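Local coordinates for protein phosphoserine phosphatase RsbX (Bacillus subtilis, PDB 3W42) that removes phosphate from phosphoserine in the stressosome protein RsbS and so acts as a negative regulator of sigma-B in the general stress response, at residues 28-33 against 62-67; 102-105 against 111-114; 158-163 against 181-186. One frame throughout, in Å; residues are numbered along the deposited sequence. Where two conformers were deposited one is given.

Interaction 1 (28-33 against 62-67); sequences SFFMKA and LVENYA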
ATOM      1  N   SER A  28      -4.500  -7.182  -3.908  1.00  4.60           N
ATOM      2  CA  SER A  28      -3.513  -7.028  -4.963  0.52  5.11           C
ATOM      3  C   SER A  28      -2.530  -5.913  -4.563  1.00  5.42           C
ATOM      4  O   SER A  28      -2.761  -5.095  -3.661  1.00  6.93           O
ATOM      5  CB  SER A  28      -4.153  -6.836  -6.364  0.52  5.74           C
ATOM      6  OG  SER A  28      -5.033  -7.825  -6.849  0.52  6.04           O
ATOM      7  N   PHE A  29      -1.392  -5.899  -5.273  1.00  6.09           N
ATOM      8  CA  PHE A  29      -0.391  -4.844  -5.116  1.00  6.76           C
ATOM      9  C   PHE A  29       0.254  -4.589  -6.434  1.00  6.29           C
ATOM     10  O   PHE A  29       0.271  -5.409  -7.328  1.00  5.92           O
ATOM     11  CB  PHE A  29       0.630  -5.201  -4.067  1.00  8.82           C
ATOM     12  CG  PHE A  29       1.462  -6.454  -4.481  1.00  9.65           C
ATOM     13  CD1 PHE A  29       2.569  -6.342  -5.277  1.00 13.76           C
ATOM     14  CD2 PHE A  29       1.045  -7.726  -4.086  1.00 12.02           C
ATOM     15  CE1 PHE A  29       3.269  -7.447  -5.663  1.00 17.49           C
ATOM     16  CE2 PHE A  29       1.758  -8.818  -4.482  1.00 16.37           C
ATOM     17  CZ  PHE A  29       2.805  -8.671  -5.306  1.00 17.89           C
ATOM     18  N   PHE A  30       0.848  -3.410  -6.531  1.00  7.47           N
ATOM     19  CA  PHE A  30       1.752  -3.078  -7.635  1.00  7.57           C
ATOM     20  C   PHE A  30       2.907  -2.250  -7.070  1.00  7.70           C
ATOM     21  O   PHE A  30       2.672  -1.362  -6.210  1.00 10.81           O
ATOM     22  CB  PHE A  30       1.060  -2.311  -8.772  1.00  8.76           C
ATOM     23  CG  PHE A  30       2.013  -2.070  -9.901  1.00  8.35           C
ATOM     24  CD1 PHE A  30       2.389  -3.112 -10.704  1.00  8.29           C
ATOM     25  CD2 PHE A  30       2.610  -0.836 -10.102  1.00  9.32           C
ATOM     26  CE1 PHE A  30       3.360  -2.890 -11.720  1.00 10.16           C
ATOM     27  CE2 PHE A  30       3.529  -0.632 -11.072  1.00  9.58           C
ATOM     28  CZ  PHE A  30       3.921  -1.633 -11.882  1.00  9.70           C
ATOM     29  N   MET A  31       4.101  -2.433  -7.534  1.00  7.03           N
ATOM     30  CA  MET A  31       5.360  -1.753  -7.010  0.56  9.01           C
ATOM     31  C   MET A  31       6.220  -1.525  -8.261  1.00  8.31           C
ATOM     32  O   MET A  31       6.579  -2.541  -8.859  1.00  9.52           O
ATOM     33  CB  MET A  31       6.255  -2.550  -6.016  0.56  9.62           C
ATOM     34  CG  MET A  31       7.657  -1.969  -5.741  0.56 13.59           C
ATOM     35  SD  MET A  31       7.678  -0.290  -5.035  0.56 10.96           S
ATOM     36  CE  MET A  31       7.050  -0.904  -3.677  0.56  3.22           C
ATOM     37  N   LYS A  32       6.687  -0.328  -8.554  1.00  7.43           N
ATOM     38  CA  LYS A  32       7.800  -0.149  -9.483  1.00  9.06           C
ATOM     39  C   LYS A  32       8.601   1.051  -9.085  1.00  7.29           C
ATOM     40  O   LYS A  32       8.068   2.107  -8.863  1.00  7.72           O
ATOM     41  CB  LYS A  32       7.298   0.043 -10.907  1.00 11.12           C
ATOM     42  CG  LYS A  32       8.341   0.170 -11.963  1.00 16.00           C
ATOM     43  CD  LYS A  32       7.688   0.789 -13.240  1.00 24.12           C
ATOM     44  CE  LYS A  32       6.742  -0.286 -13.951  1.00 29.02           C
ATOM     45  NZ  LYS A  32       5.980  -0.144 -15.329  1.00 31.17           N
ATOM     46  N   ALA A  33       9.896   0.877  -9.008  1.00 10.74           N
ATOM     47  CA  ALA A  33      10.850   1.902  -8.757  1.00 10.50           C
ATOM     48  C   ALA A  33      11.842   1.989  -9.905  1.00 10.42           C
ATOM     49  O   ALA A  33      12.253   0.964 -10.439  1.00 13.15           O
ATOM     50  CB  ALA A  33      11.594   1.722  -7.396  1.00 15.23           C
ATOM     51  N   LEU A  62      -4.282  -0.757 -13.551  1.00  7.49           N
ATOM     52  CA  LEU A  62      -4.407   0.683 -13.851  1.00  7.57           C
ATOM     53  C   LEU A  62      -3.240   1.450 -13.231  1.00  7.34           C
ATOM     54  O   LEU A  62      -2.737   2.406 -13.875  1.00  8.07           O
ATOM     55  CB  LEU A  62      -5.712   1.214 -13.337  1.00  7.62           C
ATOM     56  CG  LEU A  62      -6.938   0.786 -14.176  1.00  8.39           C
ATOM     57  CD1 LEU A  62      -8.205   1.011 -13.408  1.00 11.26           C
ATOM     58  CD2 LEU A  62      -6.961   1.505 -15.518  1.00 10.73           C
ATOM     59  N   VAL A  63      -2.791   1.071 -12.059  1.00  7.07           N
ATOM     60  CA  VAL A  63      -1.683   1.806 -11.426  1.00  6.29           C
ATOM     61  C   VAL A  63      -0.436   1.580 -12.284  1.00  6.83           C
ATOM     62  O   VAL A  63       0.335   2.508 -12.503  1.00  7.91           O
ATOM     63  CB  VAL A  63      -1.501   1.296  -9.975  1.00  6.37           C
ATOM     64  CG1 VAL A  63      -0.195   1.803  -9.403  1.00  8.06           C
ATOM     65  CG2 VAL A  63      -2.678   1.762  -9.126  1.00  7.32           C
ATOM     66  N   GLU A  64      -0.215   0.360 -12.783  1.00  6.98           N
ATOM     67  CA  GLU A  64       0.930   0.130 -13.647  1.00  7.64           C
ATOM     68  C   GLU A  64       0.820   0.963 -14.900  1.00  8.08           C
ATOM     69  O   GLU A  64       1.814   1.610 -15.311  1.00  9.86           O
ATOM     70  CB  GLU A  64       1.016  -1.339 -14.032  1.00  8.90           C
ATOM     71  CG  GLU A  64       2.154  -1.567 -14.994  1.00 10.35           C
ATOM     72  CD  GLU A  64       2.383  -2.978 -15.321  1.00 14.27           C
ATOM     73  OE1 GLU A  64       1.502  -3.837 -15.157  1.00 17.39           O
ATOM     74  OE2 GLU A  64       3.507  -3.299 -15.771  1.00 21.19           O
ATOM     75  N   ASN A  65      -0.313   0.971 -15.550  1.00  8.04           N
ATOM     76  CA  ASN A  65      -0.532   1.619 -16.844  0.60 10.41           C
ATOM     77  C   ASN A  65      -0.468   3.115 -16.802  1.00  8.36           C
ATOM     78  O   ASN A  65      -0.059   3.723 -17.763  1.00 12.63           O
ATOM     79  CB  ASN A  65      -1.885   1.186 -17.453  0.60 10.62           C
ATOM     80  CG  ASN A  65      -1.907   1.462 -18.920  0.60 18.07           C
ATOM     81  OD1 ASN A  65      -2.628   2.306 -19.331  0.60 23.35           O
ATOM     82  ND2 ASN A  65      -1.013   0.828 -19.696  0.60 22.71           N
ATOM     83  N   TYR A  66      -0.929   3.669 -15.706  1.00  7.85           N
ATOM     84  CA  TYR A  66      -1.116   5.127 -15.546  1.00  8.48           C
ATOM     85  C   TYR A  66      -0.201   5.692 -14.495  1.00  7.64           C
ATOM     86  O   TYR A  66      -0.466   6.776 -13.983  1.00  7.85           O
ATOM     87  CB  TYR A  66      -2.545   5.460 -15.350  1.00  7.87           C
ATOM     88  CG  TYR A  66      -3.383   5.147 -16.598  1.00  8.61           C
ATOM     89  CD1 TYR A  66      -3.286   5.869 -17.716  1.00  9.05           C
ATOM     90  CD2 TYR A  66      -4.228   3.997 -16.620  1.00  9.63           C
ATOM     91  CE1 TYR A  66      -4.035   5.514 -18.871  1.00 10.07           C
ATOM     92  CE2 TYR A  66      -4.945   3.650 -17.743  1.00 10.36           C
ATOM     93  CZ  TYR A  66      -4.864   4.416 -18.871  1.00 10.57           C
ATOM     94  OH  TYR A  66      -5.526   4.098 -20.006  1.00 14.83           O
ATOM     95  N   ALA A  67       0.906   5.009 -14.201  1.00  8.35           N
ATOM     96  CA  ALA A  67       1.828   5.357 -13.116  1.00  8.49           C
ATOM     97  C   ALA A  67       2.309   6.810 -13.222  1.00  8.16           C
ATOM     98  O   ALA A  67       2.680   7.396 -12.217  1.00 10.11           O
ATOM     99  CB  ALA A  67       2.974   4.456 -13.125  1.00  9.38           C
TER
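F30 meets the last turn of helix 49-65 through one face of its ring, and within the segment 62-67 E64 makes most of the atom contacts with it; K60 of the same helix also touches F30. CG of F30 is anti to the backbone N (chi1 -177°), which carries the ring out from edge strand 27-33 to the helix. CB of E64 stands 3.7 Å from the F30 ring centroid, 17° off the ring normal: a CH-pi contact over the face, displaced toward the rim. Beyond it the extended glutamate chain runs at about a right angle to the phenylalanine, E64 CG lying 3.6 Å from F30 CZ, and the carboxylate plane of E64 is turned 29° from the ring. On the CD2 side of the ring, CD2 of F30 lies 3.9 Å from V63 CG1, in an oblique approach; V63 itself packs inward on A41 of the neighbouring strand and I74 of helix 71-81. Two residues on, K32 points to the same side of the strand. It bends at chi3, bringing CE to the ring edge of F30 and NZ to 4.0 Å from E64 OE2, beyond salt-bridge range. Backbone hydrogen bonds of F30 with A41 and K32 with I39 hold both residues in the sheet. The attachment of helix to strand here is therefore mainly apolar, made by ring and methylene carbons, with the opposite charges of K32 and E64 probably adding a weak electrostatic attraction.

Interaction 2 (102-105 against 111-114); sequences FTYC and RFIL
R111 comes near the 102-105 strand by its backbone, its C atom 4.3 Å from Y104 OH, while its CB is directed away from that strand and its NH2 is hydrogen-bonded to P124 O. The next residue, F112, carries the contact. Its CG is anti to the backbone N (chi1 173°), and the ring projects into the interface between the two sheets to slide past Y104 in the opposite direction. CD2 of F112 sits over the centre of the Y104 ring, 3.4 Å above its plane. With the planes 32° apart and centroids separated by 4.5 Å, this is an oblique pair. Y104 OH reaches back to within 3.3 Å of F112 CB, and a hydrogen bond with S91 OG satisfies this buried hydroxyl. The far edge of F112 is directed at the face of F102 in an offset edge-to-face pair, planes at 85°, where F112 CE2 approaches F102 CE1 to 3.8 Å. L114, whose side chain comes from the direction opposite to F102, places CD1 4.0 Å from F102 CE2. The strand axes are 9.8 Å apart, as expected of strands in separate, face-packed sheets. F102, Y104 and F112 thus form an aromatic cluster inside the beta sandwich of the PPM (PP2C) phosphatase fold.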
ATOM      1  N   PHE A 102       6.641  12.823  -1.362  1.00  5.46           N
ATOM      2  CA  PHE A 102       5.656  11.822  -1.658  1.00  5.86           C
ATOM      3  C   PHE A 102       4.299  12.411  -1.824  1.00  5.40           C
ATOM      4  O   PHE A 102       3.979  13.474  -1.265  1.00  6.32           O
ATOM      5  CB  PHE A 102       5.684  10.690  -0.592  1.00  7.54           C
ATOM      6  CG  PHE A 102       5.124  11.037   0.745  1.00  7.67           C
ATOM      7  CD1 PHE A 102       3.797  10.886   1.038  1.00  9.68           C
ATOM      8  CD2 PHE A 102       5.973  11.528   1.732  1.00 10.40           C
ATOM      9  CE1 PHE A 102       3.302  11.149   2.236  1.00 12.18           C
ATOM     10  CE2 PHE A 102       5.486  11.802   3.025  1.00 11.71           C
ATOM     11  CZ  PHE A 102       4.147  11.544   3.242  1.00 12.34           C
ATOM     12  N   THR A 103       3.451  11.690  -2.570  1.00  5.42           N
ATOM     13  CA  THR A 103       2.075  12.056  -2.742  1.00  5.70           C
ATOM     14  C   THR A 103       1.248  10.746  -2.481  1.00  5.05           C
ATOM     15  O   THR A 103       1.664   9.645  -2.860  1.00  5.71           O
ATOM     16  CB  THR A 103       1.784  12.593  -4.093  1.00  6.67           C
ATOM     17  OG1 THR A 103       2.304  11.760  -5.126  1.00  7.52           O
ATOM     18  CG2 THR A 103       2.292  14.036  -4.271  1.00  7.80           C
ATOM     19  N   TYR A 104       0.108  10.896  -1.852  1.00  5.23           N
ATOM     20  CA  TYR A 104      -0.671   9.768  -1.371  1.00  4.71           C
ATOM     21  C   TYR A 104      -2.128  10.039  -1.463  1.00  5.00           C
ATOM     22  O   TYR A 104      -2.612  11.118  -1.061  1.00  6.10           O
ATOM     23  CB  TYR A 104      -0.293   9.492   0.125  1.00  5.79           C
ATOM     24  CG  TYR A 104      -1.034   8.355   0.752  1.00  5.35           C
ATOM     25  CD1 TYR A 104      -0.730   7.032   0.375  1.00  5.23           C
ATOM     26  CD2 TYR A 104      -2.068   8.567   1.648  1.00  6.04           C
ATOM     27  CE1 TYR A 104      -1.417   5.969   0.961  1.00  5.74           C
ATOM     28  CE2 TYR A 104      -2.771   7.490   2.212  1.00  6.04           C
ATOM     29  CZ  TYR A 104      -2.422   6.198   1.853  1.00  5.45           C
ATOM     30  OH  TYR A 104      -3.071   5.107   2.370  1.00  6.33           O
ATOM     31  N   CYS A 105      -2.901   9.061  -1.945  1.00  5.09           N
ATOM     32  CA  CYS A 105      -4.341   9.164  -2.002  1.00  5.09           C
ATOM     33  C   CYS A 105      -4.906   7.783  -1.736  1.00  5.22           C
ATOM     34  O   CYS A 105      -4.413   6.787  -2.260  1.00  5.86           O
ATOM     35  CB  CYS A 105      -4.809   9.712  -3.307  1.00  6.99           C
ATOM     36  SG  CYS A 105      -6.552  10.115  -3.440  1.00  8.62           S
ATOM     37  N   ARG A 111      -4.106   0.883   5.038  1.00  4.63           N
ATOM     38  CA  ARG A 111      -3.445   1.874   5.876  1.00  4.69           C
ATOM     39  C   ARG A 111      -2.033   2.175   5.402  1.00  3.88           C
ATOM     40  O   ARG A 111      -1.358   1.311   4.855  1.00  6.10           O
ATOM     41  CB  ARG A 111      -3.399   1.398   7.294  1.00  5.96           C
ATOM     42  CG  ARG A 111      -4.789   1.027   7.951  1.00  9.50           C
ATOM     43  CD  ARG A 111      -5.788   2.085   7.823  1.00 10.24           C
ATOM     44  NE  ARG A 111      -5.446   3.292   8.546  1.00 10.74           N
ATOM     45  CZ  ARG A 111      -5.670   3.524   9.847  1.00 10.62           C
ATOM     46  NH1 ARG A 111      -6.396   2.630  10.554  1.00  9.45           N
ATOM     47  NH2 ARG A 111      -5.256   4.661  10.402  1.00 11.91           N
ATOM     48  N   PHE A 112      -1.599   3.391   5.642  1.00  4.73           N
ATOM     49  CA  PHE A 112      -0.273   3.860   5.313  1.00  4.24           C
ATOM     50  C   PHE A 112       0.285   4.586   6.522  1.00  4.11           C
ATOM     51  O   PHE A 112      -0.375   5.452   7.116  1.00  5.45           O
ATOM     52  CB  PHE A 112      -0.334   4.848   4.122  1.00  5.12           C
ATOM     53  CG  PHE A 112       0.937   5.552   3.770  1.00  4.71           C
ATOM     54  CD1 PHE A 112       2.161   4.908   3.626  1.00  4.89           C
ATOM     55  CD2 PHE A 112       0.919   6.917   3.444  1.00  5.89           C
ATOM     56  CE1 PHE A 112       3.277   5.595   3.201  1.00  5.35           C
ATOM     57  CE2 PHE A 112       2.020   7.608   3.030  1.00  6.80           C
ATOM     58  CZ  PHE A 112       3.232   6.953   2.907  1.00  6.30           C
ATOM     59  N   ILE A 113       1.514   4.218   6.911  1.00  4.02           N
ATOM     60  CA  ILE A 113       2.217   4.840   8.007  1.00  5.02           C
ATOM     61  C   ILE A 113       3.633   5.123   7.555  1.00  4.70           C
ATOM     62  O   ILE A 113       4.315   4.185   7.105  1.00  5.28           O
ATOM     63  CB  ILE A 113       2.249   3.888   9.303  1.00  6.66           C
ATOM     64  CG1 ILE A 113       0.833   3.450   9.716  1.00  7.82           C
ATOM     65  CG2 ILE A 113       2.977   4.663  10.400  1.00  8.78           C
ATOM     66  CD1 ILE A 113       0.327   2.201   9.097  1.00 10.06           C
ATOM     67  N   LEU A 114       4.082   6.356   7.657  1.00  6.10           N
ATOM     68  CA  LEU A 114       5.466   6.744   7.336  1.00  6.09           C
ATOM     69  C   LEU A 114       6.072   7.327   8.608  1.00  7.40           C
ATOM     70  O   LEU A 114       5.578   8.281   9.175  1.00  9.47           O
ATOM     71  CB  LEU A 114       5.515   7.673   6.142  1.00  7.24           C
ATOM     72  CG  LEU A 114       6.949   8.100   5.670  1.00  8.85           C
ATOM     73  CD1 LEU A 114       7.007   8.255   4.114  1.00 10.10           C
ATOM     74  CD2 LEU A 114       7.496   9.290   6.450  1.00 10.93           C
TER

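Interaction 3 (158-163 against 181-186); sequences LNVPDI and KMYTTS
Y183 lays one face of its ring against V160, the two side chains crossing at about a right angle. V160 CG2 is 3.8 Å from the ring centroid and 20° off the normal, a CH-pi contact displaced toward the rim. M182 CG covers the opposite face, so the ring is held between its own sequence neighbour and the 158-163 loop. With CG anti to the carbonyl carbon (chi1 -49°), the tyrosine extends over that loop. P161 runs obliquely to it, with CD 3.7 Å from Y183 CE1, and N159 O lies 3.3 Å from Y183 CD1, also at a slant. Nearer the backbone L158 passes obliquely and sets CD1 3.7 Å from Y183 CB; the leucine continues inward onto L191 and Y193 of strand 191-198. A water adds the polar link: it accepts from N159 N (2.9 Å) and donates to Y183 O (2.8 Å). On the tyrosine side, K181 O receives both T184 N and T184 OG1, the hydroxyl at 2.7 Å on a lone pair in the carbonyl plane, which fastens the turn around Y183. The contact joins two surface loops that flank the helices 163-169 and 173-179, on the outer side of one sheet of the alpha-beta-beta-alpha PPM phosphatase sandwich.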
ATOM      1  N   LEU A 158      -3.482  -7.430   8.194  1.00  6.87           N
ATOM      2  CA  LEU A 158      -2.415  -7.195   9.123  1.00  7.08           C
ATOM      3  C   LEU A 158      -2.988  -6.308  10.263  1.00  8.28           C
ATOM      4  O   LEU A 158      -3.360  -5.175  10.056  1.00 10.15           O
ATOM      5  CB  LEU A 158      -1.265  -6.449   8.470  1.00  6.24           C
ATOM      6  CG  LEU A 158      -0.079  -6.199   9.386  1.00  7.10           C
ATOM      7  CD1 LEU A 158       0.613  -7.403   9.839  1.00  8.47           C
ATOM      8  CD2 LEU A 158       0.906  -5.256   8.720  1.00  7.25           C
ATOM      9  N   ASN A 159      -3.024  -6.912  11.469  1.00  9.54           N
ATOM     10  CA  ASN A 159      -3.605  -6.295  12.651  1.00 11.96           C
ATOM     11  C   ASN A 159      -2.505  -6.259  13.725  1.00 10.25           C
ATOM     12  O   ASN A 159      -2.154  -7.241  14.338  1.00 13.25           O
ATOM     13  CB  ASN A 159      -4.796  -7.096  13.144  1.00 15.57           C
ATOM     14  CG  ASN A 159      -5.485  -6.452  14.323  1.00 22.59           C
ATOM     15  OD1 ASN A 159      -5.154  -5.309  14.736  1.00 24.56           O
ATOM     16  ND2 ASN A 159      -6.465  -7.172  14.888  1.00 28.63           N
ATOM     17  N   VAL A 160      -1.982  -5.053  13.940  1.00 10.55           N
ATOM     18  CA  VAL A 160      -0.807  -4.828  14.804  1.00  9.28           C
ATOM     19  C   VAL A 160      -1.090  -3.750  15.799  1.00  9.62           C
ATOM     20  O   VAL A 160      -1.594  -2.703  15.432  1.00 12.06           O
ATOM     21  CB  VAL A 160       0.435  -4.355  13.917  1.00 10.91           C
ATOM     22  CG1 VAL A 160       1.628  -4.045  14.835  1.00 10.89           C
ATOM     23  CG2 VAL A 160       0.761  -5.391  12.930  1.00 11.77           C
ATOM     24  N   PRO A 161      -0.797  -3.933  17.081  1.00 10.35           N
ATOM     25  CA  PRO A 161      -1.141  -2.885  18.084  1.00 12.10           C
ATOM     26  C   PRO A 161      -0.441  -1.546  17.859  1.00 10.37           C
ATOM     27  O   PRO A 161      -1.060  -0.550  18.010  1.00 13.63           O
ATOM     28  CB  PRO A 161      -0.761  -3.511  19.419  1.00 12.76           C
ATOM     29  CG  PRO A 161      -0.812  -4.958  19.193  1.00 12.21           C
ATOM     30  CD  PRO A 161      -0.370  -5.174  17.724  1.00 10.91           C
ATOM     31  N   ASP A 162       0.818  -1.554  17.553  1.00 10.31           N
ATOM     32  CA  ASP A 162       1.647  -0.415  17.497  1.00 10.48           C
ATOM     33  C   ASP A 162       2.619  -0.462  16.343  1.00  8.82           C
ATOM     34  O   ASP A 162       3.826  -0.679  16.483  1.00  8.77           O
ATOM     35  CB  ASP A 162       2.401  -0.208  18.816  1.00 11.98           C
ATOM     36  CG  ASP A 162       3.263   1.018  18.886  1.00 15.69           C
ATOM     37  OD1 ASP A 162       3.193   1.889  18.019  1.00 17.31           O
ATOM     38  OD2 ASP A 162       3.915   1.206  19.962  1.00 19.23           O
ATOM     39  N   ILE A 163       2.109  -0.284  15.131  1.00  8.39           N
ATOM     40  CA  ILE A 163       2.938  -0.382  13.943  1.00  8.01           C
ATOM     41  C   ILE A 163       4.112   0.527  13.916  1.00  8.54           C
ATOM     42  O   ILE A 163       5.173   0.207  13.412  1.00  9.08           O
ATOM     43  CB  ILE A 163       2.058  -0.298  12.674  1.00  9.22           C
ATOM     44  CG1 ILE A 163       2.791  -0.649  11.396  1.00 10.66           C
ATOM     45  CG2 ILE A 163       1.431   1.130  12.539  1.00 10.56           C
ATOM     46  CD1 ILE A 163       3.287  -2.014  11.393  1.00 12.63           C
ATOM     47  N   LYS A 181       6.280 -10.882  12.107  1.00  8.03           N
ATOM     48  CA  LYS A 181       5.919 -12.262  11.791  1.00  9.55           C
ATOM     49  C   LYS A 181       4.788 -12.761  12.680  1.00  8.48           C
ATOM     50  O   LYS A 181       3.946 -13.546  12.169  1.00  8.77           O
ATOM     51  CB  LYS A 181       7.139 -13.143  11.969  1.00 11.48           C
ATOM     52  CG  LYS A 181       6.801 -14.586  11.807  1.00 20.41           C
ATOM     53  CD  LYS A 181       7.920 -15.523  11.732  1.00 26.48           C
ATOM     54  CE  LYS A 181       7.369 -16.954  11.406  1.00 33.50           C
ATOM     55  NZ  LYS A 181       6.645 -17.647  12.575  1.00 35.13           N
ATOM     56  N   MET A 182       4.689 -12.375  13.955  1.00  8.21           N
ATOM     57  CA  MET A 182       3.662 -12.939  14.806  1.00  9.41           C
ATOM     58  C   MET A 182       2.276 -12.644  14.317  1.00  8.63           C
ATOM     59  O   MET A 182       1.330 -13.315  14.694  1.00 10.67           O
ATOM     60  CB  MET A 182       3.840 -12.525  16.239  1.00  8.88           C
ATOM     61  CG  MET A 182       3.501 -11.066  16.534  1.00 11.15           C
ATOM     62  SD  MET A 182       3.083 -10.647  18.221  1.00 11.74           S
ATOM     63  CE  MET A 182       1.531 -11.560  18.386  1.00 14.88           C
ATOM     64  N   TYR A 183       2.081 -11.609  13.517  1.00  7.92           N
ATOM     65  CA  TYR A 183       0.780 -11.176  13.001  1.00  8.57           C
ATOM     66  C   TYR A 183       0.404 -11.866  11.725  1.00  8.38           C
ATOM     67  O   TYR A 183      -0.670 -11.626  11.173  1.00  9.36           O
ATOM     68  CB  TYR A 183       0.798  -9.635  12.842  1.00  8.91           C
ATOM     69  CG  TYR A 183       1.290  -8.927  14.014  1.00  9.03           C
ATOM     70  CD1 TYR A 183       0.589  -8.908  15.188  1.00  9.95           C
ATOM     71  CD2 TYR A 183       2.530  -8.339  13.969  1.00  9.77           C
ATOM     72  CE1 TYR A 183       1.044  -8.255  16.319  1.00 11.26           C
ATOM     73  CE2 TYR A 183       3.069  -7.678  15.082  1.00 10.18           C
ATOM     74  CZ  TYR A 183       2.354  -7.682  16.247  1.00 10.84           C
ATOM     75  OH  TYR A 183       2.891  -7.008  17.331  1.00 11.72           O
ATOM     76  N   THR A 184       1.256 -12.740  11.209  1.00  9.15           N
ATOM     77  CA  THR A 184       1.066 -13.377   9.909  1.00  9.32           C
ATOM     78  C   THR A 184       0.707 -14.846  10.020  1.00 10.41           C
ATOM     79  O   THR A 184       0.392 -15.459   9.020  1.00 11.30           O
ATOM     80  CB  THR A 184       2.357 -13.291   9.061  1.00 10.08           C
ATOM     81  OG1 THR A 184       3.386 -14.143   9.593  1.00 10.72           O
ATOM     82  CG2 THR A 184       2.827 -11.842   8.841  1.00 11.67           C
ATOM     83  N   THR A 185       0.756 -15.414  11.215  1.00 11.13           N
ATOM     84  CA  THR A 185       0.609 -16.812  11.370  1.00 13.36           C
ATOM     85  C   THR A 185      -0.862 -17.296  11.378  1.00 12.89           C
ATOM     86  O   THR A 185      -1.164 -18.401  10.979  1.00 15.09           O
ATOM     87  CB  THR A 185       1.384 -17.308  12.618  1.00 14.90           C
ATOM     88  OG1 THR A 185       0.977 -16.512  13.697  1.00 17.91           O
ATOM     89  CG2 THR A 185       2.867 -17.156  12.393  1.00 18.61           C
ATOM     90  N   SER A 186      -1.780 -16.491  11.873  1.00 12.22           N
ATOM     91  CA  SER A 186      -3.149 -16.928  11.963  1.00 13.97           C
ATOM     92  C   SER A 186      -3.847 -17.046  10.613  1.00 12.98           C
ATOM     93  O   SER A 186      -4.736 -17.854  10.447  1.00 14.16           O
ATOM     94  CB  SER A 186      -3.962 -15.918  12.778  1.00 15.45           C
ATOM     95  OG  SER A 186      -4.270 -14.719  12.013  1.00 18.78           O
TER
HETATM   96  O   HOH W   1      -2.735  -9.823  11.468  1.00 11.32           O

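The three contacts lie at successive levels through one sandwich. Interaction 1 ties a helix to the outer side of the five-stranded sheet, interaction 2 joins that sheet to the six-stranded one, and interaction 3 lies beyond the latter. Interactions 1 and 3 are on opposite sides of the chain's centre, their centres 25 Å apart. Interactions 2 and 3 touch directly, I113 CG1 lying 3.7 Å from I163 CG2, whereas 1 and 2 share a sheet with nearest atoms about 8 Å apart. The manganese ligands D44, D156 and D189 lie outside all six segments, D156 two residues before L158. The ion is about 9 Å from the L158 side chain and about 11 Å from that of R111.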